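Tryptophan decarboxylase 1 (Oryza sativa subsp. japonica, PDB 6KHO) catalyses the pyridoxal 5'-phosphate-dependent decarboxylation of L-tryptophan to tryptamine, and of 5-hydroxy-L-tryptophan to serotonin, working as a homodimer in serotonin biosynthesis. Local coordinates at residues L143-Q148 with K388-M393; P153-N158 with Y342-H347; G168-G173 with T371-M376; V181-A186 with P263-A268. All coordinates share one frame; numbering follows the deposited sequence.

Contact 1 (L143-Q148 with K388-M393); sequences LDWLAQ and KLWMVM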
loop_
_atom_site.group_PDB
_atom_site.type_symbol
_atom_site.label_atom_id
_atom_site.label_comp_id
_atom_site.label_asym_id
_atom_site.label_seq_id
_atom_site.Cartn_x
_atom_site.Cartn_y
_atom_site.Cartn_z
ATOM N N LEU A 143 5.392 5.162 15.939
ATOM C CA LEU A 143 4.465 4.194 16.523
ATOM C C LEU A 143 4.485 4.265 18.043
ATOM O O LEU A 143 3.434 4.206 18.695
ATOM C CB LEU A 143 4.822 2.786 16.055
ATOM C CG LEU A 143 4.437 2.466 14.612
ATOM C CD1 LEU A 143 5.254 1.290 14.102
ATOM C CD2 LEU A 143 2.921 2.196 14.530
ATOM N N ASP A 144 5.678 4.374 18.620
ATOM C CA ASP A 144 5.812 4.465 20.068
ATOM C C ASP A 144 5.152 5.728 20.612
ATOM O O ASP A 144 4.451 5.679 21.629
ATOM C CB ASP A 144 7.288 4.423 20.443
ATOM C CG ASP A 144 7.495 4.095 21.896
ATOM O OD1 ASP A 144 7.511 5.029 22.727
ATOM O OD2 ASP A 144 7.607 2.898 22.201
ATOM N N TRP A 145 5.391 6.877 19.965
ATOM C CA TRP A 145 4.743 8.114 20.388
ATOM C C TRP A 145 3.228 7.980 20.359
ATOM O O TRP A 145 2.542 8.409 21.292
ATOM C CB TRP A 145 5.156 9.280 19.485
ATOM C CG TRP A 145 6.505 9.881 19.724
ATOM C CD1 TRP A 145 7.546 9.363 20.449
ATOM C CD2 TRP A 145 6.966 11.132 19.196
ATOM N NE1 TRP A 145 8.624 10.224 20.402
ATOM C CE2 TRP A 145 8.288 11.316 19.643
ATOM C CE3 TRP A 145 6.380 12.115 18.392
ATOM C CZ2 TRP A 145 9.037 12.451 19.307
ATOM C CZ3 TRP A 145 7.117 13.238 18.065
ATOM C CH2 TRP A 145 8.436 13.395 18.518
ATOM N N LEU A 146 2.682 7.441 19.264
ATOM C CA LEU A 146 1.229 7.273 19.166
ATOM C C LEU A 146 0.707 6.307 20.230
ATOM O O LEU A 146 -0.363 6.530 20.820
ATOM C CB LEU A 146 0.853 6.776 17.766
ATOM C CG LEU A 146 -0.634 6.452 17.544
ATOM C CD1 LEU A 146 -1.517 7.688 17.798
ATOM C CD2 LEU A 146 -0.843 5.920 16.124
ATOM N N ALA A 147 1.444 5.222 20.482
ATOM C CA ALA A 147 1.055 4.304 21.548
ATOM C C ALA A 147 1.017 5.016 22.899
ATOM O O ALA A 147 0.162 4.717 23.742
ATOM C CB ALA A 147 2.006 3.106 21.584
ATOM N N GLN A 148 1.928 5.968 23.121
ATOM C CA GLN A 148 1.893 6.749 24.359
ATOM C C GLN A 148 0.661 7.643 24.412
ATOM O O GLN A 148 -0.008 7.720 25.448
ATOM C CB GLN A 148 3.155 7.597 24.506
ATOM C CG GLN A 148 4.430 6.811 24.731
ATOM C CD GLN A 148 5.651 7.709 24.792
ATOM O OE1 GLN A 148 5.668 8.700 25.521
ATOM N NE2 GLN A 148 6.677 7.372 24.015
ATOM N N LYS A 388 5.527 11.402 7.837
ATOM C CA LYS A 388 4.378 12.297 7.964
ATOM C C LYS A 388 3.707 12.145 9.322
ATOM O O LYS A 388 3.246 13.134 9.902
ATOM C CB LYS A 388 3.372 12.060 6.834
ATOM C CG LYS A 388 2.708 10.689 6.832
ATOM C CD LYS A 388 1.774 10.559 5.635
ATOM C CE LYS A 388 1.445 9.099 5.344
ATOM N NZ LYS A 388 0.538 8.980 4.155
ATOM N N LEU A 389 3.657 10.917 9.856
ATOM C CA LEU A 389 3.043 10.721 11.168
ATOM C C LEU A 389 3.854 11.411 12.267
ATOM O O LEU A 389 3.285 12.064 13.152
ATOM C CB LEU A 389 2.898 9.227 11.460
ATOM C CG LEU A 389 2.125 8.906 12.735
ATOM C CD1 LEU A 389 0.804 9.680 12.791
ATOM C CD2 LEU A 389 1.901 7.382 12.871
ATOM N N TRP A 390 5.184 11.286 12.220
ATOM C CA TRP A 390 6.030 12.004 13.176
ATOM C C TRP A 390 5.885 13.518 13.014
ATOM O O TRP A 390 5.794 14.253 14.004
ATOM C CB TRP A 390 7.489 11.578 13.001
ATOM C CG TRP A 390 8.469 12.469 13.709
ATOM C CD1 TRP A 390 8.736 12.498 15.049
ATOM C CD2 TRP A 390 9.301 13.477 13.110
ATOM N NE1 TRP A 390 9.677 13.468 15.323
ATOM C CE2 TRP A 390 10.039 14.085 14.152
ATOM C CE3 TRP A 390 9.477 13.938 11.798
ATOM C CZ2 TRP A 390 10.963 15.109 13.920
ATOM C CZ3 TRP A 390 10.410 14.956 11.564
ATOM C CH2 TRP A 390 11.136 15.531 12.628
ATOM N N MET A 391 5.831 14.003 11.775
ATOM C CA MET A 391 5.734 15.449 11.565
ATOM C C MET A 391 4.439 16.018 12.135
ATOM O O MET A 391 4.417 17.148 12.639
ATOM C CB MET A 391 5.840 15.761 10.084
ATOM C CG MET A 391 7.267 15.752 9.583
ATOM S SD MET A 391 7.397 16.727 8.075
ATOM C CE MET A 391 9.172 16.688 7.844
ATOM N N VAL A 392 3.346 15.263 12.043
ATOM C CA VAL A 392 2.077 15.716 12.608
ATOM C C VAL A 392 2.193 15.847 14.126
ATOM O O VAL A 392 1.831 16.880 14.707
ATOM C CB VAL A 392 0.939 14.755 12.204
ATOM C CG1 VAL A 392 -0.280 14.955 13.101
ATOM C CG2 VAL A 392 0.579 14.962 10.739
ATOM N N MET A 393 2.695 14.802 14.788
ATOM C CA MET A 393 2.831 14.844 16.243
ATOM C C MET A 393 3.880 15.862 16.681
ATOM O O MET A 393 3.671 16.591 17.660
ATOM C CB MET A 393 3.188 13.457 16.789
ATOM C CG MET A 393 2.014 12.477 16.849
ATOM S SD MET A 393 2.465 10.816 17.429
ATOM C CE MET A 393 3.595 10.270 16.139
#
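W145 carries the helix-helix contact, reaching M393 with its near end and W390 with its far end. Its CB lies against the M393 thioether, 3.7 Å from SD. With CG anti to the carbonyl carbon (chi1 -78°), the indole points its benzo edge toward helix 388-393 and the ring carbon CE3 meets M393 CB at 3.8 Å, in the plane of the ring. Further out, W145 CZ3 is 3.5 Å from W390 CD1, and W145 CH2 touches W390 NE1 at 3.4 Å. The two indoles run side by side and point the same way, but their planes are inclined at 48°, an oblique pair. M393 bends at chi3, and this keeps its CE close to W145 CB (3.8 Å). Beside this, L146 CD2 and L389 CD2 meet loosely at 4.5 Å.

The segment axes pass 10.2 Å apart at 46°, a spacing filled by these large side chains without any hydrogen bond across. In the fold, helix 133-149 lies between strand 339-343, on which L146 packs, and helix 386-420, whose M393 packs on A142 and M149. W145 NE1 donates to R67 O of the second subunit, so this helix pair borders the dimer interface.

Contact 2 (P153-N158 with Y342-H347); sequences PTSFMN and YVRDTH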
loop_
_atom_site.group_PDB
_atom_site.type_symbol
_atom_site.label_atom_id
_atom_site.label_comp_id
_atom_site.label_asym_id
_atom_site.label_seq_id
_atom_site.Cartn_x
_atom_site.Cartn_y
_atom_site.Cartn_z
ATOM N N PRO A 153 -1.113 -0.312 26.682
ATOM C CA PRO A 153 -0.219 -1.053 27.580
ATOM C C PRO A 153 1.171 -1.196 26.969
ATOM O O PRO A 153 1.330 -1.274 25.745
ATOM C CB PRO A 153 -0.906 -2.417 27.723
ATOM C CG PRO A 153 -2.343 -2.143 27.438
ATOM C CD PRO A 153 -2.392 -1.005 26.456
ATOM N N THR A 154 2.184 -1.237 27.841
ATOM C CA THR A 154 3.564 -1.319 27.368
ATOM C C THR A 154 3.836 -2.627 26.643
ATOM O O THR A 154 4.790 -2.704 25.859
ATOM C CB THR A 154 4.557 -1.159 28.528
ATOM O OG1 THR A 154 4.179 -2.018 29.604
ATOM C CG2 THR A 154 4.576 0.267 29.028
ATOM N N SER A 155 3.012 -3.651 26.871
ATOM C CA SER A 155 3.158 -4.894 26.128
ATOM C C SER A 155 3.009 -4.699 24.617
ATOM O O SER A 155 3.403 -5.587 23.854
ATOM C CB SER A 155 2.146 -5.926 26.635
ATOM O OG SER A 155 0.821 -5.417 26.586
ATOM N N PHE A 156 2.469 -3.567 24.159
ATOM C CA PHE A 156 2.305 -3.340 22.722
ATOM C C PHE A 156 3.460 -2.575 22.080
ATOM O O PHE A 156 3.434 -2.370 20.863
ATOM C CB PHE A 156 0.989 -2.604 22.435
ATOM C CG PHE A 156 -0.229 -3.492 22.501
ATOM C CD1 PHE A 156 -0.547 -4.327 21.436
ATOM C CD2 PHE A 156 -1.045 -3.502 23.631
ATOM C CE1 PHE A 156 -1.662 -5.167 21.482
ATOM C CE2 PHE A 156 -2.168 -4.332 23.694
ATOM C CZ PHE A 156 -2.474 -5.172 22.616
ATOM N N MET A 157 4.480 -2.162 22.827
ATOM C CA MET A 157 5.619 -1.539 22.161
ATOM C C MET A 157 6.924 -2.056 22.758
ATOM O O MET A 157 6.934 -2.828 23.723
ATOM C CB MET A 157 5.512 -0.011 22.204
ATOM C CG MET A 157 5.953 0.693 20.895
ATOM S SD MET A 157 5.343 0.024 19.300
ATOM C CE MET A 157 6.612 0.743 18.231
ATOM N N ASN A 158 8.029 -1.679 22.125
ATOM C CA ASN A 158 9.356 -2.170 22.502
ATOM C C ASN A 158 10.303 -1.002 22.727
ATOM O O ASN A 158 10.176 0.031 22.072
ATOM C CB ASN A 158 9.920 -3.103 21.419
ATOM C CG ASN A 158 10.628 -4.331 21.998
ATOM O OD1 ASN A 158 11.782 -4.252 22.429
ATOM N ND2 ASN A 158 9.937 -5.477 21.994
ATOM N N TYR A 342 -0.590 -2.687 16.026
ATOM C CA TYR A 342 0.189 -3.030 17.213
ATOM C C TYR A 342 -0.109 -4.470 17.603
ATOM O O TYR A 342 -1.264 -4.897 17.553
ATOM C CB TYR A 342 -0.147 -2.113 18.400
ATOM C CG TYR A 342 0.200 -0.657 18.166
ATOM C CD1 TYR A 342 -0.716 0.207 17.579
ATOM C CD2 TYR A 342 1.454 -0.153 18.520
ATOM C CE1 TYR A 342 -0.402 1.550 17.362
ATOM C CE2 TYR A 342 1.779 1.191 18.314
ATOM C CZ TYR A 342 0.847 2.034 17.737
ATOM O OH TYR A 342 1.160 3.357 17.517
ATOM N N VAL A 343 0.932 -5.220 17.983
ATOM C CA VAL A 343 0.773 -6.613 18.393
ATOM C C VAL A 343 1.535 -6.838 19.690
ATOM O O VAL A 343 2.562 -6.201 19.944
ATOM C CB VAL A 343 1.245 -7.605 17.299
ATOM C CG1 VAL A 343 0.480 -7.370 15.982
ATOM C CG2 VAL A 343 2.734 -7.490 17.062
ATOM N N ARG A 344 1.039 -7.768 20.516
ATOM C CA ARG A 344 1.743 -8.061 21.755
ATOM C C ARG A 344 2.934 -8.990 21.553
ATOM O O ARG A 344 3.838 -9.002 22.397
ATOM C CB ARG A 344 0.777 -8.640 22.786
ATOM C CG ARG A 344 0.092 -7.524 23.581
ATOM C CD ARG A 344 -0.999 -8.054 24.477
ATOM N NE ARG A 344 -0.507 -9.114 25.341
ATOM C CZ ARG A 344 -1.257 -10.111 25.792
ATOM N NH1 ARG A 344 -2.535 -10.192 25.444
ATOM N NH2 ARG A 344 -0.725 -11.031 26.583
ATOM N N ASP A 345 2.988 -9.727 20.439
ATOM C CA ASP A 345 4.114 -10.629 20.172
ATOM C C ASP A 345 4.469 -10.572 18.690
ATOM O O ASP A 345 3.881 -11.292 17.879
ATOM C CB ASP A 345 3.782 -12.057 20.601
ATOM C CG ASP A 345 5.008 -12.953 20.610
ATOM O OD1 ASP A 345 6.064 -12.508 20.109
ATOM O OD2 ASP A 345 4.924 -14.091 21.115
ATOM N N THR A 346 5.466 -9.752 18.338
ATOM C CA THR A 346 5.824 -9.634 16.928
ATOM C C THR A 346 6.289 -10.965 16.352
ATOM O O THR A 346 6.073 -11.234 15.164
ATOM C CB THR A 346 6.883 -8.556 16.743
ATOM O OG1 THR A 346 8.120 -9.005 17.303
ATOM C CG2 THR A 346 6.442 -7.293 17.448
ATOM N N HIS A 347 6.881 -11.827 17.182
ATOM C CA HIS A 347 7.337 -13.134 16.711
ATOM C C HIS A 347 6.201 -13.945 16.079
ATOM O O HIS A 347 6.437 -14.724 15.147
ATOM C CB HIS A 347 7.977 -13.888 17.882
ATOM C CG HIS A 347 8.632 -15.182 17.504
ATOM N ND1 HIS A 347 9.596 -15.275 16.522
ATOM C CD2 HIS A 347 8.474 -16.436 17.998
ATOM C CE1 HIS A 347 9.998 -16.532 16.420
ATOM N NE2 HIS A 347 9.338 -17.254 17.309
HETATM O O HOH W 1 4.121 -7.970 24.668
#
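The F156 ring presents one face to R344, whose CG stands 3.6 Å from the ring centroid and 15° off the normal, a CH-pi contact displaced toward the rim. At the edge of the same ring, in its plane, lie P153 O and V343 N. The Y342 ring is met at its edge by M157: SD is 3.9 Å from Y342 CE2 and near the ring plane, an edge-on Met-aromatic contact. F156 CD1 also touches Y342 CB at 3.8 Å, the two side chains being set at an oblique angle.

The guanidinium of R344 does not lie on the phenyl ring. Its chain bends at chi3 (54°), which leaves the guanidinium plane 78° from that of F156, and NH1 donates to V321 O. S155 OG comes alongside the aliphatic part of R344, 3.7 Å from CG. Beyond it, one water donates to both S155 O (2.6 Å) and R344 O (2.5 Å), bridging the 3-10 turn 154-156 to R344, just after strand 339-343. The contact thus joins the loop after helix 133-149 to the end of an inner strand of the large-domain sheet.

Direct hydrogen bonds between the segments are absent. Between them the contact is made by ring, methylene and sulfur packing plus one bridging water, while Y342 OH bonds to L143 O of helix 133-149. The arginine acts here through its methylenes, while its NH1 is engaged by V321 O.

Contact 3 (G168-G173 with T371-M376); sequences GGVILG and TDLKDM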
loop_
_atom_site.group_PDB
_atom_site.type_symbol
_atom_site.label_atom_id
_atom_site.label_comp_id
_atom_site.label_asym_id
_atom_site.label_seq_id
_atom_site.Cartn_x
_atom_site.Cartn_y
_atom_site.Cartn_z
ATOM N N GLY A 168 5.263 -4.790 19.509
ATOM C CA GLY A 168 5.759 -3.851 18.524
ATOM C C GLY A 168 4.670 -3.544 17.517
ATOM O O GLY A 168 3.535 -4.012 17.641
ATOM N N GLY A 169 5.035 -2.741 16.520
ATOM C CA GLY A 169 4.046 -2.236 15.590
ATOM C C GLY A 169 4.600 -2.109 14.191
ATOM O O GLY A 169 5.795 -2.292 13.950
ATOM N N VAL A 170 3.699 -1.803 13.260
ATOM C CA VAL A 170 4.069 -1.540 11.877
ATOM C C VAL A 170 3.029 -0.600 11.284
ATOM O O VAL A 170 1.837 -0.703 11.589
ATOM C CB VAL A 170 4.187 -2.846 11.054
ATOM C CG1 VAL A 170 2.850 -3.610 11.029
ATOM C CG2 VAL A 170 4.670 -2.544 9.619
ATOM N N ILE A 171 3.480 0.321 10.441
ATOM C CA ILE A 171 2.570 1.152 9.667
ATOM C C ILE A 171 2.286 0.432 8.355
ATOM O O ILE A 171 3.211 0.106 7.602
ATOM C CB ILE A 171 3.156 2.549 9.411
ATOM C CG1 ILE A 171 3.388 3.281 10.739
ATOM C CG2 ILE A 171 2.228 3.336 8.496
ATOM C CD1 ILE A 171 4.181 4.619 10.548
ATOM N N LEU A 172 1.012 0.175 8.095
ATOM C CA LEU A 172 0.537 -0.447 6.870
ATOM C C LEU A 172 -0.332 0.551 6.109
ATOM O O LEU A 172 -0.672 1.624 6.614
ATOM C CB LEU A 172 -0.258 -1.730 7.179
ATOM C CG LEU A 172 0.493 -2.770 8.016
ATOM C CD1 LEU A 172 -0.420 -3.905 8.501
ATOM C CD2 LEU A 172 1.671 -3.330 7.228
ATOM N N GLY A 173 -0.702 0.184 4.881
ATOM C CA GLY A 173 -1.569 1.047 4.097
ATOM C C GLY A 173 -3.013 1.038 4.575
ATOM O O GLY A 173 -3.674 2.079 4.588
ATOM N N THR A 371 14.327 -4.855 13.511
ATOM C CA THR A 371 13.211 -5.511 12.839
ATOM C C THR A 371 13.130 -4.960 11.420
ATOM O O THR A 371 12.980 -3.749 11.231
ATOM C CB THR A 371 11.882 -5.318 13.579
ATOM O OG1 THR A 371 11.959 -5.923 14.872
ATOM C CG2 THR A 371 10.741 -6.014 12.820
ATOM N N ASP A 372 13.293 -5.836 10.430
ATOM C CA ASP A 372 13.095 -5.447 9.039
ATOM C C ASP A 372 11.603 -5.494 8.753
ATOM O O ASP A 372 10.965 -6.541 8.936
ATOM C CB ASP A 372 13.874 -6.368 8.102
ATOM C CG ASP A 372 15.365 -6.354 8.397
ATOM O OD1 ASP A 372 15.939 -5.247 8.476
ATOM O OD2 ASP A 372 15.960 -7.440 8.563
ATOM N N LEU A 373 11.037 -4.354 8.343
ATOM C CA LEU A 373 9.585 -4.251 8.327
ATOM C C LEU A 373 8.952 -4.968 7.143
ATOM O O LEU A 373 7.733 -5.174 7.150
ATOM C CB LEU A 373 9.151 -2.780 8.381
ATOM C CG LEU A 373 9.514 -2.159 9.747
ATOM C CD1 LEU A 373 9.316 -0.646 9.777
ATOM C CD2 LEU A 373 8.764 -2.804 10.889
ATOM N N LYS A 374 9.738 -5.424 6.167
ATOM C CA LYS A 374 9.199 -6.394 5.217
ATOM C C LYS A 374 8.669 -7.647 5.916
ATOM O O LYS A 374 7.792 -8.328 5.369
ATOM C CB LYS A 374 10.259 -6.794 4.199
ATOM C CG LYS A 374 11.439 -7.556 4.797
ATOM C CD LYS A 374 12.354 -8.047 3.674
ATOM C CE LYS A 374 13.462 -8.929 4.201
ATOM N NZ LYS A 374 12.903 -10.267 4.584
ATOM N N ASP A 375 9.160 -7.955 7.113
ATOM C CA ASP A 375 8.745 -9.147 7.834
ATOM C C ASP A 375 7.498 -8.906 8.675
ATOM O O ASP A 375 7.078 -9.806 9.403
ATOM C CB ASP A 375 9.891 -9.655 8.723
ATOM C CG ASP A 375 11.121 -10.099 7.928
ATOM O OD1 ASP A 375 11.010 -10.454 6.737
ATOM O OD2 ASP A 375 12.218 -10.100 8.513
ATOM N N MET A 376 6.892 -7.720 8.577
ATOM C CA MET A 376 5.669 -7.386 9.298
ATOM C C MET A 376 4.533 -6.993 8.357
ATOM O O MET A 376 3.529 -6.435 8.810
ATOM C CB MET A 376 5.929 -6.251 10.293
ATOM C CG MET A 376 6.931 -6.597 11.371
ATOM S SD MET A 376 6.098 -7.413 12.732
ATOM C CE MET A 376 5.156 -6.054 13.435
#
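V170 of strand 168-172 and M376, next to the 3-10 turn 373-375, bring their CA atoms to 6.6 Å, the nearest CA pair between the strand and the turn segment. The strand is an outermost member, within this chain, of the seven-stranded mixed sheet in the large domain of fold type I pyridoxal phosphate enzymes, and is hydrogen-bonded to strand 339-343, with V170 paired to L341.

The side chains of V170 and M376 lie alongside each other and point opposite ways, their CB atoms 3.9 Å apart. One branch of the valine reinforces this, V170 CG2 standing 4.0 Å from M376 CB. M376 is bent twice, at chi2 (-86°) and chi3 (-71°); this folding carries its methyl back along the strand, where CE rests 3.9 Å from G169 O. L373 adds a looser apolar touch, its CD2 4.3 Å from V170 CG2, and continues onto T136 and E139 of helix 133-149. M376 also packs on T350 of helix 346-353.

No hydrogen bond joins the segments, so the turn covers the strand by hydrophobic packing. The cost falls on one polar atom: M376 O is buried without a hydrogen-bond partner in the model, with V170 CG1 at 3.7 Å and L172 CD2 at 3.9 Å from it.

Contact 4 (V181-A186 with P263-A268); sequences VTLVAA and PTYVCA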
loop_
_atom_site.group_PDB
_atom_site.type_symbol
_atom_site.label_atom_id
_atom_site.label_comp_id
_atom_site.label_asym_id
_atom_site.label_seq_id
_atom_site.Cartn_x
_atom_site.Cartn_y
_atom_site.Cartn_z
ATOM N N VAL A 181 -2.776 -9.896 7.904
ATOM C CA VAL A 181 -1.550 -10.470 8.449
ATOM C C VAL A 181 -1.815 -11.086 9.825
ATOM O O VAL A 181 -1.214 -12.108 10.173
ATOM C CB VAL A 181 -0.408 -9.430 8.472
ATOM C CG1 VAL A 181 -0.104 -8.910 7.052
ATOM C CG2 VAL A 181 -0.693 -8.263 9.426
ATOM N N THR A 182 -2.713 -10.506 10.624
ATOM C CA THR A 182 -3.009 -11.135 11.910
ATOM C C THR A 182 -3.860 -12.389 11.738
ATOM O O THR A 182 -3.716 -13.340 12.514
ATOM C CB THR A 182 -3.697 -10.163 12.875
ATOM O OG1 THR A 182 -4.905 -9.637 12.296
ATOM C CG2 THR A 182 -2.748 -9.025 13.253
ATOM N N LEU A 183 -4.759 -12.405 10.747
ATOM C CA LEU A 183 -5.482 -13.636 10.434
ATOM C C LEU A 183 -4.526 -14.740 10.013
ATOM O O LEU A 183 -4.730 -15.911 10.359
ATOM C CB LEU A 183 -6.507 -13.399 9.325
ATOM C CG LEU A 183 -7.837 -12.784 9.726
ATOM C CD1 LEU A 183 -8.473 -12.125 8.501
ATOM C CD2 LEU A 183 -8.736 -13.883 10.291
ATOM N N VAL A 184 -3.489 -14.393 9.249
ATOM C CA VAL A 184 -2.542 -15.405 8.803
ATOM C C VAL A 184 -1.751 -15.946 9.988
ATOM O O VAL A 184 -1.542 -17.157 10.107
ATOM C CB VAL A 184 -1.626 -14.839 7.707
ATOM C CG1 VAL A 184 -0.384 -15.717 7.545
ATOM C CG2 VAL A 184 -2.394 -14.770 6.385
ATOM N N ALA A 185 -1.341 -15.070 10.904
ATOM C CA ALA A 185 -0.631 -15.543 12.092
ATOM C C ALA A 185 -1.521 -16.456 12.937
ATOM O O ALA A 185 -1.088 -17.526 13.384
ATOM C CB ALA A 185 -0.125 -14.353 12.905
ATOM N N ALA A 186 -2.778 -16.058 13.151
ATOM C CA ALA A 186 -3.690 -16.889 13.938
ATOM C C ALA A 186 -3.956 -18.214 13.239
ATOM O O ALA A 186 -3.954 -19.275 13.877
ATOM C CB ALA A 186 -5.001 -16.146 14.197
ATOM N N PRO A 263 -12.065 -22.797 16.844
ATOM C CA PRO A 263 -12.207 -21.336 16.883
ATOM C C PRO A 263 -10.835 -20.686 16.892
ATOM O O PRO A 263 -9.987 -21.000 17.730
ATOM C CB PRO A 263 -12.966 -21.078 18.190
ATOM C CG PRO A 263 -13.593 -22.403 18.529
ATOM C CD PRO A 263 -12.643 -23.437 18.039
ATOM N N THR A 264 -10.629 -19.770 15.951
ATOM C CA THR A 264 -9.289 -19.342 15.580
ATOM C C THR A 264 -9.029 -17.858 15.803
ATOM O O THR A 264 -7.911 -17.498 16.184
ATOM C CB THR A 264 -9.023 -19.711 14.108
ATOM O OG1 THR A 264 -8.973 -21.144 13.976
ATOM C CG2 THR A 264 -7.712 -19.107 13.591
ATOM N N TYR A 265 -10.036 -16.998 15.648
ATOM C CA TYR A 265 -9.805 -15.560 15.538
ATOM C C TYR A 265 -11.130 -14.842 15.732
ATOM O O TYR A 265 -12.150 -15.259 15.174
ATOM C CB TYR A 265 -9.194 -15.239 14.169
ATOM C CG TYR A 265 -8.793 -13.795 13.867
ATOM C CD1 TYR A 265 -9.739 -12.796 13.683
ATOM C CD2 TYR A 265 -7.450 -13.469 13.679
ATOM C CE1 TYR A 265 -9.340 -11.481 13.356
ATOM C CE2 TYR A 265 -7.044 -12.170 13.350
ATOM C CZ TYR A 265 -7.988 -11.185 13.196
ATOM O OH TYR A 265 -7.566 -9.913 12.832
ATOM N N VAL A 266 -11.112 -13.779 16.533
ATOM C CA VAL A 266 -12.270 -12.915 16.750
ATOM C C VAL A 266 -11.873 -11.474 16.426
ATOM O O VAL A 266 -10.831 -10.998 16.883
ATOM C CB VAL A 266 -12.786 -13.003 18.203
ATOM C CG1 VAL A 266 -13.982 -12.099 18.395
ATOM C CG2 VAL A 266 -13.135 -14.460 18.604
ATOM N N CYS A 267 -12.715 -10.766 15.670
ATOM C CA CYS A 267 -12.530 -9.335 15.436
ATOM C C CYS A 267 -13.548 -8.550 16.251
ATOM O O CYS A 267 -14.755 -8.728 16.077
ATOM C CB CYS A 267 -12.665 -8.984 13.952
ATOM S SG CYS A 267 -12.206 -7.240 13.579
ATOM N N ALA A 268 -13.065 -7.695 17.143
ATOM C CA ALA A 268 -13.901 -6.744 17.865
ATOM C C ALA A 268 -13.681 -5.357 17.281
ATOM O O ALA A 268 -12.544 -4.987 16.971
ATOM C CB ALA A 268 -13.568 -6.730 19.357
HETATM O O HOH W 2 -5.269 -18.829 16.752
#
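Y265 is met by three residues of helix 181-186: at its hydroxyl, over one face and at its edge. Its OH donates to T182 OG1 at 2.7 Å. L183 covers one face: CD2 stands 3.5 Å from the ring centroid and only 10° off the normal, a CH-pi contact centred on the ring. At the edge, in the ring plane, A186 CB lies 3.7 Å from Y265 CD2. CG of the tyrosine is anti to the backbone N (chi1 -177°), which sends the ring toward the helix; the tyrosine side chain lies at about a right angle to those of T182 and L183.

Further along, T264 CG2 packs 3.8 Å from A186 O. One water donates to A186 O (3.2 Å) and to T264 O (3.0 Å), linking helix and strand backbones. In the next shell, W294 of the neighbouring strand meets the Y265 ring with nearly parallel planes, and F217, A220 and C221 of helix 215-223 back L183.

The strand runs against the helix at 157°, part of the alpha/beta layering around the central sheet. Helix 175-194 starts at the cofactor-binding T175 and S176. The chemistry is that of one buried hydroxyl bond at the end of a tyrosine side chain whose ring is otherwise packed by apolar groups; T182 OG1, which accepts it, is also hydrogen-bonded to A178 O and M179 O, four and three residues earlier in its own helix.

In the fold
Contacts 1, 2 and 3 form a continuous cluster, with centres 12 to 16 Å apart, and contact 4 lies 16 Å from contact 2, 17 Å from contact 3 and 26 Å from contact 1. Contacts 2, 3 and 4 all reach the seven-stranded sheet: strands 168-172 and 339-343 are neighbours at one side of it, joined by V343 N to G168 O at 2.9 Å, and strand 262-269 lies three places beyond 339-343. Contact 1 packs alongside through helix 133-149, whose L143 touches G169 and I171. In chain order, the first segments run 1, 2, 3, 4, then return as 4, 2, 3, 1, so contacts 2 and 3 interlock. Residues far apart in sequence are brought together within the family's pyridoxal-phosphate-binding large domain.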